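Local coordinates for protein farnesyl diphosphate synthase (Rhodobacter capsulatus, PDB 3M0G) that probably catalyses the magnesium-dependent condensation of farnesyl diphosphate with isopentenyl diphosphate to give geranylgeranyl diphosphate, a precursor of carotenoids and diterpenes, at residues F212-D217 with K253-D258. Sequence-based numbering, arbitrary orientation.
Sequences FQIADD and KSRAAD. Unlike the reference sequence in segment 253-258: S254 (reference Ala).
I214 reaches across from helix 199-219 with both ends of its branched side chain and touches two successive residues of helix 249-265. Its methyl CG2 meets CB of A256 at 3.9 Å, methyl against methyl. The longer branch ends in CD1, 3.8 Å from CG of R255, so the isoleucine touches the aliphatic root of the arginine and not its guanidinium. The two branches diverge at CB: CG2 lies anti to the backbone N of I214, while CG1 is anti to the carbonyl carbon (chi1 -57°) and carries CD1 on in an extended line (chi2 171°). In R255, CG stands anti to the backbone N, and the chain then bends at chi2 (72°), which leads the charged end away from segment 212-217. A256 has no side chain beyond its methyl, and between segments 212-217 and 253-258 the nearest CA atoms are those of I214 and A256, 6.1 Å apart.

The contact has flanking cover from the same chain. F243, on the short helix 243-247, also packs on I214, and L247 of that helix touches R255. I285 of helix 275-285 touches both A215 and A256, bridging the two segments. Three residues after I214, D217 accepts a hydrogen bond through OD2 from the backbone N of F243, tying helix 199-219 to the short helix that borders the isoleucine.

The contact joins helix 199-219 to helix 249-265 in the predominantly helical polyprenyl synthetase fold, with helices 243-247 and 275-285 alongside. No hydrogen bond or salt bridge crosses between the segments: their contact is van der Waals, with I214 and A256 buried and R255 contributing methylene carbon at the exposed margin while its guanidinium turns away from segment 212-217.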
loop_
_atom_site.group_PDB
_atom_site.type_symbol
_atom_site.label_atom_id
_atom_site.label_comp_id
_atom_site.label_asym_id
_atom_site.label_seq_id
_atom_site.Cartn_x
_atom_site.Cartn_y
_atom_site.Cartn_z
ATOM N N PHE B 212 0.253 -24.357 7.075
ATOM C CA PHE B 212 0.823 -23.964 5.774
ATOM C C PHE B 212 2.342 -23.842 5.849
ATOM O O PHE B 212 3.064 -24.433 5.052
ATOM C CB PHE B 212 0.192 -22.634 5.322
ATOM C CG PHE B 212 0.809 -22.028 4.091
ATOM C CD1 PHE B 212 1.875 -21.138 4.192
ATOM C CD2 PHE B 212 0.299 -22.299 2.836
ATOM C CE1 PHE B 212 2.435 -20.565 3.041
ATOM C CE2 PHE B 212 0.851 -21.720 1.686
ATOM C CZ PHE B 212 1.921 -20.867 1.792
ATOM N N GLN B 213 2.819 -23.090 6.821
ATOM C CA GLN B 213 4.247 -22.849 6.952
ATOM C C GLN B 213 5.013 -24.105 7.359
ATOM O O GLN B 213 6.071 -24.396 6.784
ATOM C CB GLN B 213 4.520 -21.724 7.922
ATOM C CG GLN B 213 5.992 -21.356 7.964
ATOM C CD GLN B 213 6.507 -20.855 6.625
ATOM O OE1 GLN B 213 5.879 -20.004 5.974
ATOM N NE2 GLN B 213 7.654 -21.376 6.205
ATOM N N ILE B 214 4.478 -24.838 8.336
ATOM C CA ILE B 214 5.019 -26.155 8.712
ATOM C C ILE B 214 5.178 -27.093 7.491
ATOM O O ILE B 214 6.256 -27.663 7.283
ATOM C CB ILE B 214 4.222 -26.806 9.887
ATOM C CG1 ILE B 214 4.223 -25.864 11.094
ATOM C CG2 ILE B 214 4.821 -28.157 10.272
ATOM C CD1 ILE B 214 3.294 -26.254 12.254
ATOM N N ALA B 215 4.120 -27.236 6.683
ATOM C CA ALA B 215 4.190 -28.018 5.444
ATOM C C ALA B 215 5.315 -27.589 4.495
ATOM O O ALA B 215 6.092 -28.439 4.049
ATOM C CB ALA B 215 2.834 -28.032 4.724
ATOM N N ASP B 216 5.384 -26.286 4.198
ATOM C CA ASP B 216 6.510 -25.655 3.465
ATOM C C ASP B 216 7.882 -26.145 3.940
ATOM O O ASP B 216 8.741 -26.491 3.124
ATOM C CB ASP B 216 6.475 -24.124 3.602
ATOM C CG ASP B 216 5.952 -23.413 2.353
ATOM O OD1 ASP B 216 6.701 -23.289 1.355
ATOM O OD2 ASP B 216 4.805 -22.927 2.388
ATOM N N ASP B 217 8.082 -26.156 5.259
ATOM C CA ASP B 217 9.369 -26.522 5.864
ATOM C C ASP B 217 9.706 -28.000 5.661
ATOM O O ASP B 217 10.864 -28.359 5.401
ATOM C CB ASP B 217 9.376 -26.174 7.360
ATOM C CG ASP B 217 9.779 -24.732 7.630
ATOM O OD1 ASP B 217 10.033 -23.974 6.671
ATOM O OD2 ASP B 217 9.847 -24.347 8.813
ATOM N N LYS B 253 5.320 -32.977 11.102
ATOM C CA LYS B 253 4.220 -33.627 10.373
ATOM C C LYS B 253 3.005 -33.813 11.267
ATOM O O LYS B 253 1.862 -33.591 10.852
ATOM C CB LYS B 253 4.667 -34.993 9.849
ATOM C CG LYS B 253 5.624 -34.936 8.666
ATOM C CD LYS B 253 6.207 -36.312 8.344
ATOM C CE LYS B 253 7.011 -36.242 7.045
ATOM N NZ LYS B 253 7.482 -37.579 6.573
ATOM N N SER B 254 3.261 -34.226 12.501
ATOM C CA SER B 254 2.185 -34.441 13.455
ATOM C C SER B 254 1.525 -33.116 13.841
ATOM O O SER B 254 0.323 -33.058 13.937
ATOM C CB SER B 254 2.702 -35.190 14.693
ATOM O OG SER B 254 1.697 -35.339 15.678
ATOM N N ARG B 255 2.319 -32.062 14.053
ATOM C CA ARG B 255 1.784 -30.734 14.375
ATOM C C ARG B 255 0.900 -30.201 13.237
ATOM O O ARG B 255 -0.199 -29.704 13.474
ATOM C CB ARG B 255 2.927 -29.750 14.682
ATOM C CG ARG B 255 2.496 -28.381 15.259
ATOM C CD ARG B 255 2.005 -28.524 16.709
ATOM N NE ARG B 255 1.571 -27.249 17.275
ATOM C CZ ARG B 255 0.368 -27.001 17.784
ATOM N NH1 ARG B 255 -0.573 -27.945 17.804
ATOM N NH2 ARG B 255 0.109 -25.797 18.278
ATOM N N ALA B 256 1.389 -30.339 12.007
ATOM C CA ALA B 256 0.672 -29.864 10.831
ATOM C C ALA B 256 -0.694 -30.535 10.705
ATOM O O ALA B 256 -1.678 -29.876 10.354
ATOM C CB ALA B 256 1.515 -30.084 9.570
ATOM N N ALA B 257 -0.768 -31.822 11.024
ATOM C CA ALA B 257 -2.031 -32.562 10.897
ATOM C C ALA B 257 -2.996 -32.192 12.031
ATOM O O ALA B 257 -4.183 -32.064 11.805
ATOM C CB ALA B 257 -1.776 -34.067 10.869
ATOM N N ASP B 258 -2.469 -32.000 13.241
ATOM C CA ASP B 258 -3.286 -31.532 14.369
ATOM C C ASP B 258 -3.877 -30.124 14.137
ATOM O O ASP B 258 -4.994 -29.850 14.561
ATOM C CB ASP B 258 -2.483 -31.558 15.671
ATOM C CG ASP B 258 -2.285 -32.973 16.229
ATOM O OD1 ASP B 258 -2.643 -33.977 15.557
ATOM O OD2 ASP B 258 -1.758 -33.084 17.361
#